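PDB 3TJT: superoxide dismutase from Clostridium difficile, which probably destroys toxic superoxide radicals, converting them at an iron site to hydrogen peroxide and molecular oxygen. Local coordinates for residues Q36-K41 with W169-Y174; C58-N63 with N77-A82; N4-K9 with A44-Y49. All blocks are in the same frame, centred on the assembly; numbering follows the deposited sequence.

Helix 24-46 supplies one segment to contact 1 and one to contact 3, whose centres lie about 17 Å apart; contact 2 joins helices 57-62 and 72-90, its centre about 15 Å from that of contact 1 and 12 Å from that of contact 3. Along the chain contact 3 closes before contact 2 opens, contact 2 is nested within contact 1, and the segments of contacts 1 and 3 alternate. Of the three, contact 1 alone has segments from different domains, meeting at the iron. Tyr38 CG lies 3.5 Å from Gly81 CA, and Leu60 CD1 3.7 Å from Phe6 CZ, so packing is continuous around the helices carrying His30 and His85.

Contact 1. Residues Q36-K41 with W169-Y174; sequences QAYVDK and WEHAYY. With FE (Fe (III) ion), chain B.
The indole of Trp169 carries two oxygens over the same face, the phenol OH of Tyr38 and the iron-bound water, each offset toward the rim. Tyr38 OH stands almost directly above Trp169 CH2, at 3.6 Å, on the rim of the six-membered ring, while the water O lies over the CG-CD1 bond at the pyrrole end, 3.2 Å from Trp169 CD1. One face of the His171 imidazole is met by Trp169 CB; Tyr38 OH approaches the same imidazole obliquely at its CE1, at a longer 4.4 Å. The side chains of Tyr38 and Trp169 come from opposite directions, one from helix 24-46, the other from the loop after strand 161-167. In His171, CG sits between the backbone N and the carbonyl carbon (chi1 63°), a torsion that directs NE2 to the iron at 2.2 Å; the water binds the metal at the same 2.2 Å. His30, His85 and Asp167 complete the five ligands, drawn from both domains.

The polar ends of the aromatic side chains are held by residues beyond the two segments: Tyr38 OH by Gln152 NE2, and Trp169 NE1 by Asn151 O. On His171, ND1 is bonded to Glu170 OE2 of the second subunit, a second-shell link that runs from the metal ligand across the dimer interface. With NE2 on the iron and ND1 on a carboxylate, the imidazole is fixed in rotation, and the neighbouring negative charge would probably strengthen its donation to the metal.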
ATOM      1  N   GLN A  36      15.901  -5.505   3.476  1.00 17.52           N
ATOM      2  CA  GLN A  36      16.784  -5.249   4.605  1.00 21.21           C
ATOM      3  C   GLN A  36      16.075  -4.651   5.830  1.00 19.84           C
ATOM      4  O   GLN A  36      16.352  -5.045   6.963  1.00 21.10           O
ATOM      5  CB  GLN A  36      17.935  -4.332   4.184  1.00 22.13           C
ATOM      6  CG  GLN A  36      18.955  -4.081   5.284  1.00 21.96           C
ATOM      7  CD  GLN A  36      19.881  -5.267   5.495  1.00 27.25           C
ATOM      8  OE1 GLN A  36      20.509  -5.751   4.554  1.00 25.06           O
ATOM      9  NE2 GLN A  36      19.956  -5.752   6.728  1.00 27.33           N
ATOM     10  N   ALA A  37      15.181  -3.692   5.606  1.00 18.36           N
ATOM     11  CA  ALA A  37      14.458  -3.053   6.707  1.00 18.94           C
ATOM     12  C   ALA A  37      13.563  -4.038   7.461  1.00 19.93           C
ATOM     13  O   ALA A  37      13.486  -3.987   8.687  1.00 19.52           O
ATOM     14  CB  ALA A  37      13.626  -1.867   6.200  1.00 20.94           C
ATOM     15  N   TYR A  38      12.870  -4.915   6.738  1.00 19.09           N
ATOM     16  CA  TYR A  38      12.047  -5.925   7.417  1.00 17.66           C
ATOM     17  C   TYR A  38      12.896  -6.802   8.329  1.00 19.35           C
ATOM     18  O   TYR A  38      12.521  -7.085   9.464  1.00 19.55           O
ATOM     19  CB  TYR A  38      11.276  -6.793   6.422  1.00 17.60           C
ATOM     20  CG  TYR A  38      10.222  -6.022   5.666  1.00 18.23           C
ATOM     21  CD1 TYR A  38       9.209  -5.339   6.341  1.00 19.67           C
ATOM     22  CD2 TYR A  38      10.251  -5.958   4.281  1.00 16.37           C
ATOM     23  CE1 TYR A  38       8.246  -4.622   5.641  1.00 18.03           C
ATOM     24  CE2 TYR A  38       9.305  -5.241   3.579  1.00 17.72           C
ATOM     25  CZ  TYR A  38       8.301  -4.580   4.266  1.00 18.31           C
ATOM     26  OH  TYR A  38       7.361  -3.867   3.552  1.00 21.30           O
ATOM     27  N   VAL A  39      14.048  -7.230   7.830  1.00 18.84           N
ATOM     28  CA  VAL A  39      14.928  -8.081   8.621  1.00 19.85           C
ATOM     29  C   VAL A  39      15.477  -7.326   9.835  1.00 20.67           C
ATOM     30  O   VAL A  39      15.518  -7.859  10.946  1.00 20.75           O
ATOM     31  CB  VAL A  39      16.072  -8.652   7.763  1.00 21.18           C
ATOM     32  CG1 VAL A  39      17.112  -9.357   8.638  1.00 22.62           C
ATOM     33  CG2 VAL A  39      15.514  -9.593   6.699  1.00 20.36           C
ATOM     34  N   ASP A  40      15.894  -6.080   9.637  1.00 21.31           N
ATOM     35  CA  ASP A  40      16.435  -5.297  10.747  1.00 21.68           C
ATOM     36  C   ASP A  40      15.381  -5.065  11.834  1.00 21.40           C
ATOM     37  O   ASP A  40      15.672  -5.169  13.029  1.00 21.53           O
ATOM     38  CB  ASP A  40      16.966  -3.940  10.264  1.00 22.20           C
ATOM     39  CG  ASP A  40      18.222  -4.058   9.398  1.00 28.48           C
ATOM     40  OD1 ASP A  40      18.833  -5.142   9.352  1.00 26.70           O
ATOM     41  OD2 ASP A  40      18.596  -3.044   8.761  1.00 26.59           O
ATOM     42  N   LYS A  41      14.156  -4.746  11.423  1.00 19.24           N
ATOM     43  CA  LYS A  41      13.100  -4.451  12.391  1.00 20.00           C
ATOM     44  C   LYS A  41      12.679  -5.714  13.141  1.00 20.99           C
ATOM     45  O   LYS A  41      12.406  -5.677  14.350  1.00 20.31           O
ATOM     46  CB  LYS A  41      11.899  -3.789  11.710  1.00 21.30           C
ATOM     47  CG  LYS A  41      12.179  -2.365  11.237  1.00 25.44           C
ATOM     48  CD  LYS A  41      11.031  -1.839  10.381  1.00 28.06           C
ATOM     49  CE  LYS A  41      11.294  -0.422   9.910  1.00 34.69           C
ATOM     50  NZ  LYS A  41      11.379   0.501  11.076  1.00 40.21           N
ATOM     51  N   TRP A 169       2.967  -4.294  -4.048  1.00 13.48           N
ATOM     52  CA  TRP A 169       3.232  -3.016  -3.391  1.00 13.83           C
ATOM     53  C   TRP A 169       3.745  -2.096  -4.485  1.00 17.77           C
ATOM     54  O   TRP A 169       4.440  -2.542  -5.408  1.00 14.86           O
ATOM     55  CB  TRP A 169       4.319  -3.151  -2.332  1.00 14.06           C
ATOM     56  CG  TRP A 169       3.882  -3.758  -1.022  1.00 16.55           C
ATOM     57  CD1 TRP A 169       3.306  -4.988  -0.830  1.00 16.04           C
ATOM     58  CD2 TRP A 169       4.019  -3.171   0.276  1.00 15.39           C
ATOM     59  NE1 TRP A 169       3.072  -5.194   0.513  1.00 14.14           N
ATOM     60  CE2 TRP A 169       3.510  -4.100   1.213  1.00 14.14           C
ATOM     61  CE3 TRP A 169       4.530  -1.955   0.741  1.00 15.05           C
ATOM     62  CZ2 TRP A 169       3.490  -3.842   2.587  1.00 15.51           C
ATOM     63  CZ3 TRP A 169       4.518  -1.699   2.116  1.00 16.07           C
ATOM     64  CH2 TRP A 169       3.999  -2.641   3.020  1.00 17.23           C
ATOM     65  N   GLU A 170       3.435  -0.811  -4.388  1.00 13.53           N
ATOM     66  CA  GLU A 170       3.887   0.105  -5.425  1.00 16.11           C
ATOM     67  C   GLU A 170       5.415   0.218  -5.510  1.00 13.20           C
ATOM     68  O   GLU A 170       5.946   0.479  -6.593  1.00 16.58           O
ATOM     69  CB  GLU A 170       3.191   1.468  -5.281  1.00 15.25           C
ATOM     70  CG  GLU A 170       1.729   1.384  -5.715  1.00 14.74           C
ATOM     71  CD  GLU A 170       0.907   2.620  -5.362  1.00 15.84           C
ATOM     72  OE1 GLU A 170       1.189   3.268  -4.329  1.00 15.97           O
ATOM     73  OE2 GLU A 170      -0.021   2.922  -6.135  1.00 17.98           O
ATOM     74  N   HIS A 171       6.129   0.001  -4.410  1.00 14.65           N
ATOM     75  CA  HIS A 171       7.593   0.063  -4.501  1.00 15.90           C
ATOM     76  C   HIS A 171       8.147  -0.968  -5.482  1.00 18.74           C
ATOM     77  O   HIS A 171       9.252  -0.810  -6.004  1.00 16.76           O
ATOM     78  CB  HIS A 171       8.311  -0.003  -3.139  1.00 14.73           C
ATOM     79  CG  HIS A 171       8.101  -1.284  -2.382  1.00 16.41           C
ATOM     80  ND1 HIS A 171       7.527  -1.314  -1.128  1.00 17.98           N
ATOM     81  CD2 HIS A 171       8.403  -2.567  -2.690  1.00 21.60           C
ATOM     82  CE1 HIS A 171       7.486  -2.567  -0.697  1.00 18.69           C
ATOM     83  NE2 HIS A 171       8.004  -3.344  -1.630  1.00 17.99           N
ATOM     84  N   ALA A 172       7.373  -2.009  -5.756  1.00 15.96           N
ATOM     85  CA  ALA A 172       7.875  -3.094  -6.593  1.00 17.02           C
ATOM     86  C   ALA A 172       7.848  -2.759  -8.072  1.00 18.41           C
ATOM     87  O   ALA A 172       8.498  -3.438  -8.874  1.00 17.96           O
ATOM     88  CB  ALA A 172       7.095  -4.386  -6.342  1.00 16.08           C
ATOM     89  N   TYR A 173       7.091  -1.730  -8.447  1.00 15.26           N
ATOM     90  CA  TYR A 173       6.894  -1.449  -9.860  1.00 14.52           C
ATOM     91  C   TYR A 173       6.822   0.026 -10.263  1.00 16.35           C
ATOM     92  O   TYR A 173       6.775   0.319 -11.454  1.00 16.55           O
ATOM     93  CB  TYR A 173       5.655  -2.175 -10.403  1.00 15.23           C
ATOM     94  CG  TYR A 173       4.309  -1.748  -9.822  1.00 15.97           C
ATOM     95  CD1 TYR A 173       3.611  -0.653 -10.338  1.00 16.93           C
ATOM     96  CD2 TYR A 173       3.720  -2.471  -8.787  1.00 17.06           C
ATOM     97  CE1 TYR A 173       2.346  -0.286  -9.819  1.00 16.74           C
ATOM     98  CE2 TYR A 173       2.466  -2.107  -8.262  1.00 15.88           C
ATOM     99  CZ  TYR A 173       1.792  -1.022  -8.779  1.00 16.35           C
ATOM    100  OH  TYR A 173       0.556  -0.676  -8.258  1.00 16.91           O
ATOM    101  N   TYR A 174       6.815   0.943  -9.300  1.00 14.55           N
ATOM    102  CA  TYR A 174       6.518   2.334  -9.645  1.00 17.15           C
ATOM    103  C   TYR A 174       7.601   3.022 -10.498  1.00 17.37           C
ATOM    104  O   TYR A 174       7.284   3.816 -11.385  1.00 17.32           O
ATOM    105  CB  TYR A 174       6.153   3.178  -8.406  1.00 16.56           C
ATOM    106  CG  TYR A 174       5.090   4.196  -8.755  1.00 15.35           C
ATOM    107  CD1 TYR A 174       3.766   3.810  -8.924  1.00 15.55           C
ATOM    108  CD2 TYR A 174       5.416   5.530  -8.965  1.00 16.91           C
ATOM    109  CE1 TYR A 174       2.782   4.730  -9.275  1.00 16.68           C
ATOM    110  CE2 TYR A 174       4.434   6.467  -9.323  1.00 17.20           C
ATOM    111  CZ  TYR A 174       3.129   6.054  -9.479  1.00 19.01           C
ATOM    112  OH  TYR A 174       2.158   6.960  -9.833  1.00 18.58           O
TER
HETATM  113 FE    FE B   1       8.247  -5.519  -1.765  1.00 25.18          FE
HETATM  114  O   HOH W   1       6.376  -5.716  -0.564  1.00 16.43           O

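Contact 2. Residues C58-N63 with N77-A82; sequences CELLQN and NNAGGA
Leu61 reaches helix 72-90 through two torsions: chi1 of -65° sets CG beside the backbone N, and chi2 of 178° sends CD1 out along the chain and turns the other methyl, CD2, onto the backbone of Gly80. That methyl is 3.7 Å from Gly80 N and 4.0 Å from Gly80 CA, and its other neighbour is Ala79 CB, also at 4.0 Å. Leu60, one position earlier, has like torsions but uses its extended methyl, CD1, where Leu61 uses the side branch; it meets Ala79 CB at a looser 4.3 Å. The alanine methyl is therefore approached by both leucines, while at Gly80 Leu61 CD2 meets the main chain. The side-chain contacts are apolar, the closest approach is a methyl against a backbone N, and all four touching residues are buried.

The helices belong to the alpha-hairpin domain of the iron/manganese superoxide dismutases. Helix 72-90 is one of the two long helices of the hairpin, and the short helix 57-62 lies in the connection leading to it from helix 24-46. The axes of the two segments approach to 9.5 Å, with their N-to-C directions 137° apart; the closest CA pair, Leu61 and Ala79, is 6.9 Å apart, consistent with the small Ala79 and Gly80 facing Leu61.

Beyond the interface, Leu61 also packs on Val156 and Tyr83, and Leu60 on Val75 and Tyr55. The carbonyl of the residue after Gly80, Gly81 O, accepts from ND1 of the iron ligand His85, one turn further along, and probably helps to orient that imidazole. At the exit of helix 57-62, the side-chain amide of Asn63 folds back, its ND2 donating to Glu59 O at 2.8 Å.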
ATOM      1  N   CYS A  58       9.001 -19.289   9.072  1.00 22.04           N
ATOM      2  CA  CYS A  58       7.737 -19.993   8.922  1.00 20.88           C
ATOM      3  C   CYS A  58       7.075 -20.252  10.268  1.00 19.26           C
ATOM      4  O   CYS A  58       5.867 -20.072  10.406  1.00 20.27           O
ATOM      5  CB  CYS A  58       7.908 -21.304   8.153  1.00 28.42           C
ATOM      6  SG  CYS A  58       7.808 -21.080   6.356  1.00 48.25           S
ATOM      7  N   GLU A  59       7.865 -20.667  11.253  1.00 18.54           N
ATOM      8  CA  GLU A  59       7.323 -20.907  12.587  1.00 19.88           C
ATOM      9  C   GLU A  59       6.752 -19.630  13.198  1.00 18.98           C
ATOM     10  O   GLU A  59       5.687 -19.648  13.822  1.00 19.68           O
ATOM     11  CB  GLU A  59       8.384 -21.522  13.504  1.00 21.70           C
ATOM     12  CG  GLU A  59       8.637 -22.986  13.178  1.00 23.55           C
ATOM     13  CD  GLU A  59       9.823 -23.574  13.923  1.00 28.18           C
ATOM     14  OE1 GLU A  59      10.767 -22.833  14.261  1.00 22.98           O
ATOM     15  OE2 GLU A  59       9.811 -24.801  14.155  1.00 32.53           O
ATOM     16  N   LEU A  60       7.461 -18.523  13.025  1.00 17.96           N
ATOM     17  CA  LEU A  60       6.934 -17.236  13.469  1.00 19.45           C
ATOM     18  C   LEU A  60       5.590 -16.941  12.800  1.00 18.73           C
ATOM     19  O   LEU A  60       4.612 -16.581  13.468  1.00 19.00           O
ATOM     20  CB  LEU A  60       7.941 -16.113  13.203  1.00 17.48           C
ATOM     21  CG  LEU A  60       9.218 -16.113  14.054  1.00 18.72           C
ATOM     22  CD1 LEU A  60      10.200 -15.062  13.551  1.00 18.01           C
ATOM     23  CD2 LEU A  60       8.918 -15.873  15.532  1.00 19.42           C
ATOM     24  N   LEU A  61       5.527 -17.114  11.486  1.00 16.60           N
ATOM     25  CA  LEU A  61       4.302 -16.819  10.753  1.00 15.42           C
ATOM     26  C   LEU A  61       3.153 -17.770  11.086  1.00 18.24           C
ATOM     27  O   LEU A  61       1.989 -17.415  10.938  1.00 18.80           O
ATOM     28  CB  LEU A  61       4.572 -16.806   9.246  1.00 19.37           C
ATOM     29  CG  LEU A  61       5.518 -15.682   8.816  1.00 20.09           C
ATOM     30  CD1 LEU A  61       5.767 -15.764   7.320  1.00 23.42           C
ATOM     31  CD2 LEU A  61       4.928 -14.326   9.196  1.00 22.84           C
ATOM     32  N   GLN A  62       3.486 -18.984  11.527  1.00 19.52           N
ATOM     33  CA  GLN A  62       2.474 -19.979  11.861  1.00 18.63           C
ATOM     34  C   GLN A  62       1.949 -19.827  13.284  1.00 22.20           C
ATOM     35  O   GLN A  62       0.991 -20.503  13.666  1.00 19.89           O
ATOM     36  CB  GLN A  62       3.047 -21.400  11.704  1.00 22.25           C
ATOM     37  CG  GLN A  62       3.246 -21.832  10.262  1.00 25.39           C
ATOM     38  CD  GLN A  62       4.109 -23.085  10.133  1.00 28.81           C
ATOM     39  OE1 GLN A  62       4.970 -23.368  10.981  1.00 29.70           O
ATOM     40  NE2 GLN A  62       3.894 -23.829   9.061  1.00 32.39           N
ATOM     41  N   ASN A  63       2.587 -18.967  14.071  1.00 17.52           N
ATOM     42  CA  ASN A  63       2.237 -18.836  15.484  1.00 17.77           C
ATOM     43  C   ASN A  63       2.019 -17.396  15.943  1.00 20.76           C
ATOM     44  O   ASN A  63       2.217 -17.072  17.115  1.00 20.10           O
ATOM     45  CB  ASN A  63       3.284 -19.538  16.362  1.00 17.73           C
ATOM     46  CG  ASN A  63       3.298 -21.046  16.146  1.00 21.20           C
ATOM     47  OD1 ASN A  63       2.505 -21.777  16.748  1.00 21.49           O
ATOM     48  ND2 ASN A  63       4.181 -21.514  15.259  1.00 19.36           N
ATOM     49  N   ASN A  77       4.207  -8.185  10.675  1.00 16.83           N
ATOM     50  CA  ASN A  77       4.610  -7.307   9.578  1.00 15.40           C
ATOM     51  C   ASN A  77       6.031  -7.557   9.082  1.00 16.46           C
ATOM     52  O   ASN A  77       6.273  -7.573   7.875  1.00 15.82           O
ATOM     53  CB  ASN A  77       4.456  -5.842   9.987  1.00 16.53           C
ATOM     54  CG  ASN A  77       3.007  -5.445  10.173  1.00 18.96           C
ATOM     55  OD1 ASN A  77       2.103  -6.076   9.620  1.00 18.54           O
ATOM     56  ND2 ASN A  77       2.777  -4.380  10.950  1.00 17.90           N
ATOM     57  N   ASN A  78       6.965  -7.759  10.004  1.00 15.54           N
ATOM     58  CA  ASN A  78       8.374  -7.798   9.628  1.00 17.38           C
ATOM     59  C   ASN A  78       8.884  -9.201   9.300  1.00 18.94           C
ATOM     60  O   ASN A  78       9.662  -9.369   8.367  1.00 16.86           O
ATOM     61  CB  ASN A  78       9.221  -7.085  10.678  1.00 17.04           C
ATOM     62  CG  ASN A  78       8.905  -5.597  10.744  1.00 21.89           C
ATOM     63  OD1 ASN A  78       8.297  -5.103  11.705  1.00 25.05           O
ATOM     64  ND2 ASN A  78       9.272  -4.888   9.697  1.00 17.30           N
ATOM     65  N   ALA A  79       8.439 -10.212  10.045  1.00 17.42           N
ATOM     66  CA  ALA A  79       8.698 -11.590   9.615  1.00 18.16           C
ATOM     67  C   ALA A  79       7.972 -11.827   8.300  1.00 18.18           C
ATOM     68  O   ALA A  79       8.472 -12.526   7.428  1.00 17.54           O
ATOM     69  CB  ALA A  79       8.249 -12.613  10.674  1.00 17.88           C
ATOM     70  N   GLY A  80       6.785 -11.242   8.160  1.00 15.37           N
ATOM     71  CA  GLY A  80       6.070 -11.317   6.899  1.00 16.51           C
ATOM     72  C   GLY A  80       6.911 -10.742   5.771  1.00 16.56           C
ATOM     73  O   GLY A  80       7.097 -11.379   4.725  1.00 15.99           O
ATOM     74  N   GLY A  81       7.417  -9.530   5.982  1.00 16.90           N
ATOM     75  CA  GLY A  81       8.215  -8.854   4.969  1.00 15.49           C
ATOM     76  C   GLY A  81       9.460  -9.651   4.628  1.00 16.10           C
ATOM     77  O   GLY A  81       9.805  -9.816   3.455  1.00 18.04           O
ATOM     78  N   ALA A  82      10.130 -10.161   5.653  1.00 16.77           N
ATOM     79  CA  ALA A  82      11.359 -10.925   5.453  1.00 18.32           C
ATOM     80  C   ALA A  82      11.092 -12.215   4.690  1.00 19.20           C
ATOM     81  O   ALA A  82      11.800 -12.543   3.737  1.00 18.69           O
ATOM     82  CB  ALA A  82      12.032 -11.216   6.788  1.00 17.12           C
TER

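Contact 3. Residues N4-K9 with A44-Y49; sequences NKFKVK and AALEKY
Within the alpha-hairpin domain, the extended N-terminal arm lies against the last part of helix 24-46, and Phe6 and Leu46 make the apolar part of that junction. Leu46 CD1 meets the phenyl ring at its edge, near the ring plane, 3.6 Å from Phe6 CE2 and 4.2 Å from Phe6 CD2; the two side chains run at about a right angle to one another. In Phe6, a chi1 of -67° swings the ring away from the carbonyl and in toward the helix. There it also packs on Asn43, Leu57 and Leu60, while Leu46 rests on Val75 of helix 72-90.

At the margin of the contact, where Glu47 is exposed, Lys5 and Glu47, both extended beyond CG, cross at an oblique angle. Their charged ends do not form a direct salt bridge, since Lys5 NZ stays 4.1 Å from Glu47 OE2. The attraction is instead relayed by one water, which accepts from Lys5 NZ at 2.8 Å and donates to Glu47 OE2 at 2.6 Å.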
ATOM      1  N   ASN A   4      22.703 -15.801  15.852  1.00 49.89           N
ATOM      2  CA  ASN A   4      21.574 -16.490  15.240  1.00 41.33           C
ATOM      3  C   ASN A   4      20.460 -15.532  14.828  1.00 37.78           C
ATOM      4  O   ASN A   4      19.296 -15.926  14.756  1.00 35.42           O
ATOM      5  CB  ASN A   4      21.015 -17.558  16.185  1.00 40.25           C
ATOM      6  CG  ASN A   4      20.630 -16.992  17.540  1.00 46.73           C
ATOM      7  OD1 ASN A   4      20.923 -15.832  17.849  1.00 47.18           O
ATOM      8  ND2 ASN A   4      19.974 -17.810  18.364  1.00 44.79           N
ATOM      9  N   LYS A   5      20.811 -14.277  14.566  1.00 34.26           N
ATOM     10  CA  LYS A   5      19.821 -13.316  14.087  1.00 30.34           C
ATOM     11  C   LYS A   5      19.402 -13.639  12.658  1.00 27.35           C
ATOM     12  O   LYS A   5      20.126 -14.320  11.923  1.00 28.14           O
ATOM     13  CB  LYS A   5      20.360 -11.893  14.192  1.00 32.45           C
ATOM     14  CG  LYS A   5      20.555 -11.448  15.634  1.00 39.13           C
ATOM     15  CD  LYS A   5      20.795  -9.956  15.741  1.00 42.37           C
ATOM     16  CE  LYS A   5      20.869  -9.529  17.202  1.00 46.32           C
ATOM     17  NZ  LYS A   5      21.054  -8.059  17.330  1.00 51.63           N
ATOM     18  N   PHE A   6      18.224 -13.166  12.264  1.00 23.20           N
ATOM     19  CA  PHE A   6      17.762 -13.361  10.899  1.00 22.04           C
ATOM     20  C   PHE A   6      18.620 -12.560   9.936  1.00 21.77           C
ATOM     21  O   PHE A   6      19.116 -11.492  10.282  1.00 24.33           O
ATOM     22  CB  PHE A   6      16.272 -13.015  10.781  1.00 21.90           C
ATOM     23  CG  PHE A   6      15.393 -13.967  11.536  1.00 20.28           C
ATOM     24  CD1 PHE A   6      15.014 -15.174  10.966  1.00 22.12           C
ATOM     25  CD2 PHE A   6      14.994 -13.683  12.837  1.00 21.94           C
ATOM     26  CE1 PHE A   6      14.224 -16.081  11.665  1.00 24.45           C
ATOM     27  CE2 PHE A   6      14.204 -14.581  13.549  1.00 20.83           C
ATOM     28  CZ  PHE A   6      13.816 -15.785  12.959  1.00 22.27           C
ATOM     29  N   LYS A   7      18.824 -13.091   8.736  1.00 25.10           N
ATOM     30  CA  LYS A   7      19.684 -12.416   7.776  1.00 26.17           C
ATOM     31  C   LYS A   7      19.022 -12.224   6.421  1.00 21.78           C
ATOM     32  O   LYS A   7      18.134 -12.974   6.034  1.00 22.66           O
ATOM     33  CB  LYS A   7      21.016 -13.163   7.639  1.00 31.64           C
ATOM     34  CG  LYS A   7      21.714 -13.338   8.985  1.00 39.14           C
ATOM     35  CD  LYS A   7      23.204 -13.580   8.855  1.00 49.32           C
ATOM     36  CE  LYS A   7      23.898 -13.360  10.195  1.00 51.90           C
ATOM     37  NZ  LYS A   7      23.227 -14.112  11.297  1.00 52.42           N
ATOM     38  N   VAL A   8      19.449 -11.192   5.711  1.00 21.86           N
ATOM     39  CA  VAL A   8      19.004 -10.989   4.342  1.00 19.10           C
ATOM     40  C   VAL A   8      19.730 -11.970   3.426  1.00 23.62           C
ATOM     41  O   VAL A   8      20.958 -12.011   3.404  1.00 24.07           O
ATOM     42  CB  VAL A   8      19.311  -9.555   3.884  1.00 25.12           C
ATOM     43  CG1 VAL A   8      19.166  -9.434   2.382  1.00 25.89           C
ATOM     44  CG2 VAL A   8      18.414  -8.560   4.619  1.00 27.03           C
ATOM     45  N   LYS A   9      18.974 -12.762   2.679  1.00 21.36           N
ATOM     46  CA  LYS A   9      19.567 -13.652   1.687  1.00 20.56           C
ATOM     47  C   LYS A   9      20.074 -12.823   0.508  1.00 22.12           C
ATOM     48  O   LYS A   9      19.334 -12.011  -0.053  1.00 20.15           O
ATOM     49  CB  LYS A   9      18.538 -14.676   1.210  1.00 21.88           C
ATOM     50  CG  LYS A   9      19.049 -15.612   0.117  1.00 22.12           C
ATOM     51  CD  LYS A   9      18.085 -16.763  -0.103  1.00 26.33           C
ATOM     52  CE  LYS A   9      18.594 -17.741  -1.156  1.00 28.94           C
ATOM     53  NZ  LYS A   9      17.662 -18.897  -1.296  1.00 29.71           N
ATOM     54  N   ALA A  44      15.322  -6.456  15.716  1.00 24.40           N
ATOM     55  CA  ALA A  44      15.198  -5.497  16.812  1.00 25.12           C
ATOM     56  C   ALA A  44      14.097  -5.899  17.793  1.00 24.96           C
ATOM     57  O   ALA A  44      14.280  -5.834  19.011  1.00 26.02           O
ATOM     58  CB  ALA A  44      14.936  -4.090  16.263  1.00 26.83           C
ATOM     59  N   ALA A  45      12.955  -6.313  17.252  1.00 22.68           N
ATOM     60  CA  ALA A  45      11.798  -6.702  18.060  1.00 24.74           C
ATOM     61  C   ALA A  45      12.050  -7.955  18.891  1.00 24.26           C
ATOM     62  O   ALA A  45      11.453  -8.136  19.952  1.00 27.78           O
ATOM     63  CB  ALA A  45      10.580  -6.905  17.170  1.00 22.98           C
ATOM     64  N   LEU A  46      12.930  -8.825  18.412  1.00 23.05           N
ATOM     65  CA  LEU A  46      13.178 -10.087  19.107  1.00 22.85           C
ATOM     66  C   LEU A  46      14.291 -10.011  20.159  1.00 23.18           C
ATOM     67  O   LEU A  46      14.539 -10.984  20.876  1.00 25.53           O
ATOM     68  CB  LEU A  46      13.465 -11.211  18.107  1.00 22.57           C
ATOM     69  CG  LEU A  46      12.369 -11.493  17.066  1.00 24.65           C
ATOM     70  CD1 LEU A  46      12.762 -12.675  16.190  1.00 22.59           C
ATOM     71  CD2 LEU A  46      11.011 -11.741  17.724  1.00 25.07           C
ATOM     72  N   GLU A  47      14.950  -8.860  20.264  1.00 23.79           N
ATOM     73  CA  GLU A  47      16.003  -8.690  21.258  1.00 25.49           C
ATOM     74  C   GLU A  47      15.476  -8.966  22.665  1.00 27.99           C
ATOM     75  O   GLU A  47      16.196  -9.467  23.522  1.00 29.18           O
ATOM     76  CB  GLU A  47      16.608  -7.284  21.178  1.00 26.51           C
ATOM     77  CG  GLU A  47      17.428  -7.054  19.919  1.00 28.55           C
ATOM     78  CD  GLU A  47      17.924  -5.621  19.787  1.00 38.28           C
ATOM     79  OE1 GLU A  47      17.868  -4.867  20.783  1.00 40.36           O
ATOM     80  OE2 GLU A  47      18.370  -5.252  18.680  1.00 38.13           O
ATOM     81  N   LYS A  48      14.205  -8.651  22.875  1.00 25.68           N
ATOM     82  CA  LYS A  48      13.537  -8.837  24.162  1.00 30.87           C
ATOM     83  C   LYS A  48      13.249 -10.312  24.448  1.00 29.33           C
ATOM     84  O   LYS A  48      13.108 -10.722  25.605  1.00 28.42           O
ATOM     85  CB  LYS A  48      12.225  -8.049  24.147  1.00 29.89           C
ATOM     86  CG  LYS A  48      11.425  -8.105  25.432  1.00 34.27           C
ATOM     87  CD  LYS A  48      10.188  -7.227  25.327  1.00 34.02           C
ATOM     88  CE  LYS A  48       9.413  -7.218  26.630  1.00 35.48           C
ATOM     89  NZ  LYS A  48       8.243  -6.310  26.548  1.00 35.13           N
ATOM     90  N   TYR A  49      13.156 -11.106  23.384  1.00 25.39           N
ATOM     91  CA  TYR A  49      12.831 -12.528  23.496  1.00 26.71           C
ATOM     92  C   TYR A  49      13.783 -13.349  22.631  1.00 24.45           C
ATOM     93  O   TYR A  49      13.369 -13.923  21.618  1.00 24.71           O
ATOM     94  CB  TYR A  49      11.404 -12.781  23.006  1.00 23.90           C
ATOM     95  CG  TYR A  49      10.297 -12.031  23.724  1.00 24.37           C
ATOM     96  CD1 TYR A  49       9.865 -12.427  24.987  1.00 27.53           C
ATOM     97  CD2 TYR A  49       9.646 -10.961  23.117  1.00 24.08           C
ATOM     98  CE1 TYR A  49       8.834 -11.763  25.632  1.00 24.75           C
ATOM     99  CE2 TYR A  49       8.610 -10.289  23.759  1.00 25.80           C
ATOM    100  CZ  TYR A  49       8.215 -10.698  25.017  1.00 27.15           C
ATOM    101  OH  TYR A  49       7.190 -10.045  25.662  1.00 27.13           O
TER
HETATM  102  O   HOH W   2      18.879  -6.577  16.483  1.00 37.51           O